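Local coordinates for TCR alpha chain (Gallus gallus, PDB 6LIR), which pairs with the TCR beta chain to form the chicken alpha-beta T-cell receptor, which probably recognises peptides presented by MHC molecules, at residues T14-T19 with T103-Q108; C20-P23 with S29-W32; F43-S46 with S51-V54; G59-S64 with R68-W73; V153-T158 with H163-L168. One frame throughout, in Å; residues are numbered along the deposited sequence.

Contact 1. Residues T14-T19 with T103-Q108; sequences TGINIT and TRLSVQ
T103 sets its CB against the CG2 methyl of I18 at 3.7 Å, and the two side chains run alongside each other, pointing opposite ways, instead of meeting end on. With chi1 at -67°, T103 turns OG1 to the side of its own backbone N and opposite its carbonyl carbon. There the hydroxyl receives a hydrogen bond from a water whose oxygen lies 2.7 Å from OG1. The same water gives its other proton to the carbonyl O of T19, 2.8 Å from the water oxygen, so one molecule bridges the two strands. T103 OG1 is also hydrogen-bonded to the carbonyl O of E5. No direct hydrogen bond joins the segments. Strand 16-21 belongs to one sheet and strand 97-108 to the other, and the contact lies in the interior of the V-set immunoglobulin sandwich, where strands B and G face each other across its core. R104 turns away from this interior, and its NH1 forms a salt bridge with E170 of the TCR beta chain. L105 faces inward again: its CD1 meets two branches of I16, CD1 at 4.0 Å and CG2 at 4.1 Å. The I16 chain is extended (chi1 -170°, chi2 171°), which carries CD1 across to the leucine. L74 and Y85 pack against L105, while A8 and T10 touch I16.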
# COMPACT_ATOMS: atom_id res chain seq x y z
N THR A 14 0.94 -3.47 22.13
CA THR A 14 0.61 -4.84 22.49
C THR A 14 1.29 -5.78 21.49
O THR A 14 0.97 -5.76 20.30
CB THR A 14 -0.90 -5.06 22.50
OG1 THR A 14 -1.50 -4.24 23.51
CG2 THR A 14 -1.23 -6.51 22.79
N GLY A 15 2.24 -6.58 21.99
CA GLY A 15 2.97 -7.49 21.13
C GLY A 15 2.07 -8.48 20.41
O GLY A 15 0.97 -8.82 20.86
N ILE A 16 2.56 -8.98 19.27
CA ILE A 16 1.79 -9.95 18.49
C ILE A 16 2.75 -10.91 17.80
O ILE A 16 3.85 -10.55 17.37
CB ILE A 16 0.87 -9.25 17.46
CG1 ILE A 16 -0.08 -10.28 16.84
CG2 ILE A 16 1.68 -8.52 16.40
CD1 ILE A 16 -1.17 -9.68 15.98
N ASN A 17 2.30 -12.16 17.70
CA ASN A 17 3.04 -13.26 17.10
C ASN A 17 2.53 -13.51 15.69
O ASN A 17 1.31 -13.62 15.48
CB ASN A 17 2.89 -14.52 17.96
CG ASN A 17 3.98 -15.53 17.69
OD1 ASN A 17 5.16 -15.19 17.62
ND2 ASN A 17 3.59 -16.79 17.54
N ILE A 18 3.44 -13.62 14.73
CA ILE A 18 3.08 -13.93 13.35
C ILE A 18 3.71 -15.28 13.02
O ILE A 18 4.94 -15.41 13.03
CB ILE A 18 3.54 -12.84 12.38
CG1 ILE A 18 2.99 -11.47 12.80
CG2 ILE A 18 3.09 -13.15 10.96
CD1 ILE A 18 3.30 -10.36 11.83
N THR A 19 2.87 -16.28 12.77
CA THR A 19 3.33 -17.64 12.56
C THR A 19 3.63 -17.92 11.09
O THR A 19 3.19 -17.20 10.19
CB THR A 19 2.28 -18.65 13.05
OG1 THR A 19 1.08 -18.50 12.30
CG2 THR A 19 1.98 -18.45 14.53
N THR A 103 1.19 -12.26 5.86
CA THR A 103 0.23 -11.91 6.89
C THR A 103 0.13 -10.39 6.96
O THR A 103 1.14 -9.70 7.17
CB THR A 103 0.65 -12.49 8.24
OG1 THR A 103 0.56 -13.92 8.18
CG2 THR A 103 -0.28 -11.99 9.35
N ARG A 104 -1.08 -9.87 6.79
CA ARG A 104 -1.32 -8.43 6.76
C ARG A 104 -1.56 -7.96 8.19
O ARG A 104 -2.62 -8.24 8.76
CB ARG A 104 -2.50 -8.07 5.87
CG ARG A 104 -2.74 -6.59 5.86
CD ARG A 104 -3.68 -6.08 4.78
NE ARG A 104 -3.99 -4.73 5.08
CZ ARG A 104 -3.29 -3.67 4.68
NH1 ARG A 104 -3.59 -2.42 5.02
NH2 ARG A 104 -2.24 -3.85 3.89
N LEU A 105 -0.59 -7.26 8.76
CA LEU A 105 -0.70 -6.80 10.14
C LEU A 105 -1.33 -5.41 10.19
O LEU A 105 -0.91 -4.50 9.46
CB LEU A 105 0.67 -6.77 10.84
CG LEU A 105 0.63 -6.17 12.25
CD1 LEU A 105 -0.29 -6.98 13.15
CD2 LEU A 105 2.02 -6.05 12.86
N SER A 106 -2.33 -5.27 11.05
CA SER A 106 -2.99 -4.00 11.32
C SER A 106 -2.70 -3.63 12.76
O SER A 106 -2.81 -4.48 13.65
CB SER A 106 -4.50 -4.10 11.08
OG SER A 106 -4.84 -3.75 9.75
N VAL A 107 -2.32 -2.37 13.00
CA VAL A 107 -1.96 -1.91 14.33
C VAL A 107 -2.87 -0.74 14.67
O VAL A 107 -2.82 0.31 14.00
CB VAL A 107 -0.48 -1.49 14.41
CG1 VAL A 107 -0.16 -0.93 15.80
CG2 VAL A 107 0.42 -2.67 14.09
N GLN A 108 -3.69 -0.91 15.70
CA GLN A 108 -4.69 0.08 16.07
C GLN A 108 -4.14 0.99 17.16
O GLN A 108 -3.86 0.52 18.27
CB GLN A 108 -5.96 -0.60 16.55
CG GLN A 108 -6.73 -1.31 15.44
CD GLN A 108 -7.19 -2.69 15.85
OE1 GLN A 108 -7.11 -3.64 15.07
NE2 GLN A 108 -7.67 -2.81 17.08
O HOH W 1 0.69 -15.93 10.02

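Contact 2. Residues C20-P23 with S29-W32; sequences CSHP and SIQW
C20 and W32 meet through the methylene of the cysteine and the benzo ring of the indole. CB of C20 is 3.5 Å from CZ2 of W32 and 3.8 Å from its CH2, approaching the ring system obliquely, neither squarely over a face nor in its plane. The sulfur keeps a similar slant: SG of C20 is 5.4 Å from the centroid of the six-membered ring of W32, 41° off the ring normal, a sulfur-aromatic contact. The torsion of C20 sets SG opposite its backbone N (chi1 174°), the direction that brings it to C87, with which it forms the disulfide. On the pyrrole ring, NE1 is hydrogen-bonded to S70 OG, which helps to fix the turn of the indole. Two residues further along the first segment, the imidazole of H22 presents its edge to I30, which lies two residues before W32: the CD1 methyl lies near the ring plane, 4.2 Å from NE2 of H22, and the two side chains meet at a slant. ND1 of H22 bonds to the carbonyl O of I25, fixing the ring's rotation, and V89 touches both H22 and I30. All four side chains are buried between the two sheets. A tryptophan from strand C packed beside the disulfide that links strands B and F is characteristic of the core of the immunoglobulin fold, here of a V-set domain.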
# COMPACT_ATOMS: atom_id res chain seq x y z
N CYS A 20 4.34 -19.02 10.86
CA CYS A 20 4.66 -19.48 9.52
C CYS A 20 4.88 -20.98 9.61
O CYS A 20 5.72 -21.43 10.39
CB CYS A 20 5.90 -18.77 8.96
SG CYS A 20 6.49 -19.40 7.36
N SER A 21 4.09 -21.74 8.86
CA SER A 21 4.07 -23.20 8.94
C SER A 21 4.38 -23.78 7.56
O SER A 21 3.74 -23.42 6.57
CB SER A 21 2.71 -23.68 9.44
OG SER A 21 2.54 -25.07 9.20
N HIS A 22 5.37 -24.68 7.51
CA HIS A 22 5.75 -25.37 6.27
C HIS A 22 6.09 -26.81 6.59
O HIS A 22 7.26 -27.21 6.61
CB HIS A 22 6.92 -24.65 5.59
CG HIS A 22 7.97 -24.16 6.55
ND1 HIS A 22 9.12 -24.86 6.83
CD2 HIS A 22 8.04 -23.02 7.28
CE1 HIS A 22 9.85 -24.18 7.70
NE2 HIS A 22 9.21 -23.06 7.98
N PRO A 23 5.07 -27.64 6.85
CA PRO A 23 5.34 -29.03 7.26
C PRO A 23 6.15 -29.83 6.26
O PRO A 23 6.90 -30.72 6.65
CB PRO A 23 3.93 -29.62 7.46
CG PRO A 23 3.04 -28.44 7.64
CD PRO A 23 3.63 -27.35 6.79
N SER A 29 17.32 -22.47 6.04
CA SER A 29 17.38 -21.12 6.57
C SER A 29 16.00 -20.50 6.42
O SER A 29 15.23 -20.86 5.52
CB SER A 29 18.43 -20.27 5.85
OG SER A 29 18.02 -19.97 4.53
N ILE A 30 15.69 -19.58 7.32
CA ILE A 30 14.39 -18.92 7.34
C ILE A 30 14.64 -17.42 7.34
O ILE A 30 15.48 -16.92 8.10
CB ILE A 30 13.55 -19.34 8.56
CG1 ILE A 30 13.12 -20.80 8.43
CG2 ILE A 30 12.34 -18.44 8.72
CD1 ILE A 30 12.60 -21.40 9.71
N GLN A 31 13.89 -16.70 6.51
CA GLN A 31 13.98 -15.26 6.43
C GLN A 31 12.58 -14.68 6.56
O GLN A 31 11.59 -15.33 6.21
CB GLN A 31 14.60 -14.78 5.12
CG GLN A 31 16.05 -15.18 4.92
CD GLN A 31 16.41 -15.33 3.46
OE1 GLN A 31 16.97 -16.35 3.05
NE2 GLN A 31 16.11 -14.31 2.66
N TRP A 32 12.51 -13.44 7.02
CA TRP A 32 11.25 -12.74 7.13
C TRP A 32 11.41 -11.38 6.49
O TRP A 32 12.45 -10.73 6.62
CB TRP A 32 10.82 -12.58 8.59
CG TRP A 32 10.16 -13.80 9.17
CD1 TRP A 32 10.79 -14.91 9.66
CD2 TRP A 32 8.76 -14.03 9.31
NE1 TRP A 32 9.85 -15.81 10.11
CE2 TRP A 32 8.60 -15.30 9.91
CE3 TRP A 32 7.62 -13.28 9.01
CZ2 TRP A 32 7.35 -15.83 10.21
CZ3 TRP A 32 6.37 -13.81 9.30
CH2 TRP A 32 6.25 -15.08 9.89

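Contact 3. Residues F43-S46 with S51-V54; sequences FLVS and SKEV
Two polar links join K52 to S46, one direct and one through water. NZ of K52 gives a hydrogen bond to the carbonyl O of S46 at 2.9 Å, meeting it nearly along the C=O axis (165°). NZ also donates to a water 2.7 Å away, and that water accepts a second bond from the backbone N of S46, at 3.0 Å from its oxygen. The ammonium thus engages S46 at its O directly and at its N through the water. It can do so because the lysine chain is fully extended from chi1 (-169°) to chi4. The S46 side chain looks elsewhere: its OG bonds to OD1 of N96 of the TCR beta chain.

Apolar contacts accompany these bonds. CG2 of V45 lies 3.9 Å from CD of K52; the aliphatic stem of the lysine runs alongside the valine, the two side chains heading opposite ways. The other V45 methyl, CG1, meets CG2 of V54 at 3.9 Å, and these two valines stand roughly perpendicular. L61 packs on V45, and L72 on V54.

No backbone hydrogen bond spans the two strands. Their axes approach to 7.5 Å at 153°, too far apart for sheet pairing, and each is paired elsewhere: V45 with W32, K52 with L61. This is strand C'' joined to strand D instead of C', the strand switch known from TCR V-alpha domains.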
# COMPACT_ATOMS: atom_id res chain seq x y z
N PHE A 43 13.83 -6.75 3.91
CA PHE A 43 14.42 -7.77 4.77
C PHE A 43 14.36 -7.35 6.24
O PHE A 43 14.64 -6.20 6.58
CB PHE A 43 15.87 -8.03 4.35
CG PHE A 43 16.58 -9.03 5.23
CD1 PHE A 43 16.27 -10.38 5.16
CD2 PHE A 43 17.56 -8.61 6.11
CE1 PHE A 43 16.93 -11.29 5.97
CE2 PHE A 43 18.22 -9.52 6.92
CZ PHE A 43 17.91 -10.86 6.85
N LEU A 44 13.97 -8.29 7.10
CA LEU A 44 13.93 -8.04 8.54
C LEU A 44 14.96 -8.85 9.32
O LEU A 44 15.75 -8.28 10.08
CB LEU A 44 12.53 -8.34 9.09
CG LEU A 44 11.34 -7.56 8.56
CD1 LEU A 44 10.06 -8.03 9.24
CD2 LEU A 44 11.54 -6.06 8.74
N VAL A 45 14.98 -10.17 9.14
CA VAL A 45 15.86 -11.03 9.92
C VAL A 45 16.00 -12.36 9.20
O VAL A 45 15.12 -12.76 8.43
CB VAL A 45 15.32 -11.20 11.36
CG1 VAL A 45 14.01 -11.97 11.36
CG2 VAL A 45 16.35 -11.87 12.27
N SER A 46 17.09 -13.07 9.47
CA SER A 46 17.31 -14.40 8.94
C SER A 46 17.96 -15.26 10.01
O SER A 46 18.82 -14.79 10.76
CB SER A 46 18.21 -14.37 7.70
OG SER A 46 18.75 -15.66 7.46
N SER A 51 16.44 -18.97 18.40
CA SER A 51 15.78 -17.67 18.45
C SER A 51 16.79 -16.57 18.15
O SER A 51 17.95 -16.64 18.56
CB SER A 51 15.13 -17.42 19.81
OG SER A 51 14.07 -18.34 20.04
N LYS A 52 16.34 -15.56 17.40
CA LYS A 52 17.21 -14.46 17.01
C LYS A 52 16.49 -13.13 17.21
O LYS A 52 15.33 -12.97 16.81
CB LYS A 52 17.67 -14.60 15.56
CG LYS A 52 18.79 -13.64 15.19
CD LYS A 52 19.29 -13.87 13.77
CE LYS A 52 20.46 -12.96 13.43
NZ LYS A 52 20.89 -13.13 12.02
N GLU A 53 17.19 -12.19 17.83
CA GLU A 53 16.68 -10.84 18.03
C GLU A 53 16.53 -10.09 16.72
O GLU A 53 17.31 -10.27 15.78
CB GLU A 53 17.60 -10.05 18.96
CG GLU A 53 18.07 -10.83 20.17
CD GLU A 53 17.45 -10.34 21.46
OE1 GLU A 53 18.02 -10.62 22.54
OE2 GLU A 53 16.38 -9.69 21.41
N VAL A 54 15.50 -9.26 16.63
CA VAL A 54 15.21 -8.48 15.43
C VAL A 54 15.41 -7.03 15.79
O VAL A 54 14.80 -6.53 16.74
CB VAL A 54 13.76 -8.70 14.95
CG1 VAL A 54 13.48 -7.90 13.68
CG2 VAL A 54 13.46 -10.18 14.78
O HOH W 2 19.43 -11.44 10.53

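Contact 4. Residues G59-S64 with R68-W73; sequences GRLSVS and RSSALW
R60 and W73 form a hydrogen-bonded antiparallel pair in the hairpin of strands D and E of the V-set domain. N of R60 lies 2.9 Å from the carbonyl O of W73, and the return bond from W73 N to R60 O is equally short. S62 and A71 repeat the pattern, with S62 N to A71 O the straighter of their two bonds (168°, against 142° from A71 N to S62 O). S64 N closes the series on the carbonyl O of S69 at 3.0 Å; the two serine hydroxyls beyond it are placed too close together to be trusted.

Between these pairs, L61 and L72 turn inward with V63 and S70. CD1 of L61 reaches back over the hairpin, 3.5 Å from the carbonyl O of A71 and 3.9 Å from OG of S70; the latter hydroxyl is the one bonded by W32 NE1. The L61 chi1 of 161°, with CG opposite the backbone N, swings the leucine tip toward the partner strand. Outside, W73 holds its CB 3.4 Å from the carbonyl O of R60, and R60 N lies at the edge of the indole.

In the next shell, V45 and A47 pack on L61, while L44 and V54 pack on L72. S51 OG bonds to S62 OG, and N17 touches both A71 and W73 from the neighbouring strand. At the open end of the hairpin, the G59 backbone fits only glycine: its CA makes a C-H...O contact of 3.0 Å to W73 O, and a CB on this residue would fall 1.8 Å from W73 O.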
# COMPACT_ATOMS: atom_id res chain seq x y z
N GLY A 59 11.77 -7.15 18.32
CA GLY A 59 11.13 -8.43 18.60
C GLY A 59 12.13 -9.57 18.46
O GLY A 59 13.33 -9.38 18.62
N ARG A 60 11.59 -10.74 18.14
CA ARG A 60 12.43 -11.93 18.12
C ARG A 60 11.80 -12.98 17.22
O ARG A 60 10.58 -13.20 17.25
CB ARG A 60 12.61 -12.50 19.54
CG ARG A 60 13.53 -13.73 19.62
CD ARG A 60 14.23 -13.83 20.97
NE ARG A 60 13.29 -14.11 22.05
CZ ARG A 60 13.63 -14.27 23.33
NH1 ARG A 60 14.90 -14.17 23.70
NH2 ARG A 60 12.69 -14.53 24.24
N LEU A 61 12.65 -13.60 16.42
CA LEU A 61 12.28 -14.71 15.56
C LEU A 61 12.69 -16.01 16.24
O LEU A 61 13.82 -16.13 16.72
CB LEU A 61 12.97 -14.59 14.19
CG LEU A 61 13.04 -15.87 13.36
CD1 LEU A 61 11.67 -16.20 12.80
CD2 LEU A 61 14.07 -15.72 12.24
N SER A 62 11.77 -16.97 16.29
CA SER A 62 12.02 -18.27 16.90
C SER A 62 11.72 -19.35 15.87
O SER A 62 10.62 -19.40 15.31
CB SER A 62 11.19 -18.49 18.16
OG SER A 62 11.60 -17.63 19.22
N VAL A 63 12.72 -20.20 15.60
CA VAL A 63 12.61 -21.31 14.67
C VAL A 63 12.36 -22.59 15.45
O VAL A 63 13.07 -22.89 16.42
CB VAL A 63 13.88 -21.45 13.81
CG1 VAL A 63 13.85 -22.74 13.00
CG2 VAL A 63 14.04 -20.24 12.90
N SER A 64 11.35 -23.36 15.03
CA SER A 64 11.02 -24.61 15.70
C SER A 64 12.19 -25.58 15.66
O SER A 64 13.05 -25.53 14.77
CB SER A 64 9.79 -25.25 15.06
OG SER A 64 8.68 -24.38 15.12
N ARG A 68 10.51 -26.86 10.79
CA ARG A 68 9.38 -26.91 9.88
C ARG A 68 8.36 -25.81 10.16
O ARG A 68 7.26 -25.84 9.61
CB ARG A 68 8.71 -28.29 9.95
CG ARG A 68 9.64 -29.43 9.53
CD ARG A 68 8.94 -30.78 9.55
NE ARG A 68 9.87 -31.86 9.24
CZ ARG A 68 10.14 -32.28 8.01
NH1 ARG A 68 9.55 -31.70 6.97
NH2 ARG A 68 11.01 -33.26 7.81
N SER A 69 8.72 -24.83 10.98
CA SER A 69 7.87 -23.69 11.29
C SER A 69 8.71 -22.63 11.98
O SER A 69 9.79 -22.92 12.50
CB SER A 69 6.69 -24.09 12.19
OG SER A 69 7.15 -24.52 13.45
N SER A 70 8.20 -21.41 11.99
CA SER A 70 8.84 -20.32 12.71
C SER A 70 7.78 -19.31 13.12
O SER A 70 6.62 -19.38 12.70
CB SER A 70 9.93 -19.66 11.86
OG SER A 70 9.37 -18.77 10.90
N ALA A 71 8.19 -18.35 13.94
CA ALA A 71 7.28 -17.35 14.46
C ALA A 71 8.05 -16.05 14.63
O ALA A 71 9.14 -16.03 15.21
CB ALA A 71 6.67 -17.77 15.80
N LEU A 72 7.46 -14.96 14.13
CA LEU A 72 8.01 -13.63 14.27
C LEU A 72 7.22 -12.90 15.35
O LEU A 72 6.02 -12.65 15.19
CB LEU A 72 7.95 -12.86 12.95
CG LEU A 72 8.57 -11.46 13.02
CD1 LEU A 72 10.07 -11.56 13.24
CD2 LEU A 72 8.26 -10.67 11.76
N TRP A 73 7.89 -12.56 16.45
CA TRP A 73 7.27 -11.85 17.55
C TRP A 73 7.66 -10.39 17.46
O TRP A 73 8.84 -10.06 17.44
CB TRP A 73 7.71 -12.43 18.90
CG TRP A 73 7.29 -11.60 20.09
CD1 TRP A 73 8.09 -10.82 20.88
CD2 TRP A 73 5.96 -11.49 20.64
NE1 TRP A 73 7.34 -10.23 21.88
CE2 TRP A 73 6.04 -10.62 21.75
CE3 TRP A 73 4.72 -12.03 20.29
CZ2 TRP A 73 4.92 -10.29 22.52
CZ3 TRP A 73 3.61 -11.71 21.06
CH2 TRP A 73 3.72 -10.84 22.16

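Contact 5. Residues V153-T158 with H163-L168; sequences VVEVAT and HEASYL
E164 stands roughly perpendicular to T158 and reaches it with its carboxylate. Its CB leaves the strand on the face that also carries V154, V156 and S166. CG comes within 3.5 Å of OG1 of T158, and the chain runs on extended to CD, beside the threonine's CG2. At the tip the oxygens part company: OE2 lies by T158 OG1 in a bond modelled as very short, doubtful because T158 is poorly ordered, while OE1 forms a salt bridge with K136 of the TCR beta chain. T158 OG1 has a second partner in the carbonyl O of N161. With an alanine here, K136 of the TCR beta chain would probably be left without this counter-charge, and T158 without the carboxylate beside it.

The residues belong to a hairpin of strands D and E in the immunoglobulin-like constant domain, and its E164 face lies against the TCR beta chain, where S166 OG bonds to R186 of that chain. The backbone of E164 is paired with V156: V156 N to E164 O is 2.9 Å, and E164 N to V156 O is 3.2 Å. V154 and S166 form the next hydrogen-bonded pair. On their side, CG2 of V154 meets CD1 of L168 at 3.8 Å.

The other face carries V153 and Y167, where the methyl CG2 of V153 sits over the phenol face, offset toward its rim, 3.7 Å from the ring centroid and 24° off the normal: a CH-pi contact. Beside it, CG of E155 lies 4.2 Å from CB of A165.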
# COMPACT_ATOMS: atom_id res chain seq x y z
N VAL A 153 -6.20 5.72 9.14
CA VAL A 153 -5.69 6.28 10.38
C VAL A 153 -4.50 7.16 10.02
O VAL A 153 -3.64 6.77 9.23
CB VAL A 153 -5.25 5.20 11.39
CG1 VAL A 153 -5.24 5.76 12.80
CG2 VAL A 153 -6.14 3.99 11.29
N VAL A 154 -4.44 8.35 10.62
CA VAL A 154 -3.36 9.29 10.37
C VAL A 154 -2.86 9.81 11.71
O VAL A 154 -3.52 9.69 12.74
CB VAL A 154 -3.79 10.47 9.47
CG1 VAL A 154 -4.30 9.96 8.13
CG2 VAL A 154 -4.84 11.31 10.16
N GLU A 155 -1.68 10.43 11.68
CA GLU A 155 -1.11 11.07 12.85
C GLU A 155 -0.85 12.53 12.51
O GLU A 155 -0.30 12.83 11.44
CB GLU A 155 0.19 10.39 13.28
CG GLU A 155 0.05 8.96 13.75
CD GLU A 155 1.37 8.36 14.19
OE1 GLU A 155 1.44 7.87 15.34
OE2 GLU A 155 2.33 8.38 13.39
N VAL A 156 -1.22 13.42 13.41
CA VAL A 156 -1.02 14.86 13.25
C VAL A 156 -0.17 15.36 14.41
O VAL A 156 -0.40 14.97 15.56
CB VAL A 156 -2.35 15.62 13.15
CG1 VAL A 156 -2.10 17.12 12.95
CG2 VAL A 156 -3.19 15.07 12.02
N ALA A 157 0.80 16.22 14.11
CA ALA A 157 1.70 16.76 15.12
C ALA A 157 1.08 18.00 15.76
O ALA A 157 1.03 19.06 15.14
CB ALA A 157 3.06 17.07 14.50
N THR A 158 0.58 17.85 16.99
CA THR A 158 -0.04 18.94 17.74
C THR A 158 0.92 19.51 18.80
O THR A 158 2.05 19.04 18.96
CB THR A 158 -1.35 18.47 18.39
OG1 THR A 158 -1.06 17.52 19.43
CG2 THR A 158 -2.26 17.83 17.35
N HIS A 163 2.69 13.36 18.38
CA HIS A 163 1.89 12.76 17.31
C HIS A 163 0.66 12.07 17.89
O HIS A 163 0.76 10.96 18.41
CB HIS A 163 2.74 11.79 16.50
CG HIS A 163 3.75 12.46 15.62
ND1 HIS A 163 5.10 12.27 15.78
CD2 HIS A 163 3.60 13.31 14.58
CE1 HIS A 163 5.75 12.98 14.87
NE2 HIS A 163 4.86 13.62 14.13
N GLU A 164 -0.50 12.71 17.77
CA GLU A 164 -1.77 12.07 18.06
C GLU A 164 -2.30 11.35 16.83
O GLU A 164 -2.14 11.81 15.70
CB GLU A 164 -2.83 13.07 18.53
CG GLU A 164 -2.31 14.30 19.21
CD GLU A 164 -3.40 15.34 19.42
OE1 GLU A 164 -4.53 15.12 18.93
OE2 GLU A 164 -3.13 16.37 20.07
N ALA A 165 -2.99 10.23 17.07
CA ALA A 165 -3.58 9.43 16.01
C ALA A 165 -5.09 9.60 16.00
O ALA A 165 -5.71 9.82 17.04
CB ALA A 165 -3.22 7.95 16.17
N SER A 166 -5.68 9.49 14.82
CA SER A 166 -7.11 9.65 14.68
C SER A 166 -7.57 8.89 13.45
O SER A 166 -6.88 8.85 12.43
CB SER A 166 -7.51 11.13 14.56
OG SER A 166 -6.87 11.75 13.46
N TYR A 167 -8.75 8.28 13.56
CA TYR A 167 -9.34 7.57 12.44
C TYR A 167 -10.14 8.54 11.59
O TYR A 167 -10.68 9.53 12.09
CB TYR A 167 -10.27 6.46 12.94
CG TYR A 167 -9.58 5.18 13.34
CD1 TYR A 167 -8.95 5.06 14.57
CD2 TYR A 167 -9.56 4.08 12.48
CE1 TYR A 167 -8.32 3.88 14.94
CE2 TYR A 167 -8.94 2.90 12.84
CZ TYR A 167 -8.32 2.81 14.07
OH TYR A 167 -7.69 1.63 14.43
N LEU A 168 -10.23 8.23 10.30
CA LEU A 168 -11.01 9.03 9.36
C LEU A 168 -11.71 8.08 8.41
O LEU A 168 -11.09 7.14 7.90
CB LEU A 168 -10.12 10.00 8.56
CG LEU A 168 -9.10 10.88 9.27
CD1 LEU A 168 -8.17 11.54 8.26
CD2 LEU A 168 -9.81 11.93 10.12

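Overall arrangement
From the N terminus, residues 14-19 open the long loop that contact 1 closes at 103-108, bringing together strands from the two sheets of the variable domain. Contacts 2, 3 and 4 are nested inside that loop and follow one another in series; none cross. Contact 2 closes a short loop between strands B and C, again from sheet to sheet. Contact 3 ties strand C' to C'', and contact 4 completes the D-E hairpin, whose second strand pairs with that of 16-21. Contact 5 closes later, in the constant domain, its centre about 35 Å from that of contact 2. Contacts 1 and 5 touch where Q108 meets Y167, at the junction of the domains.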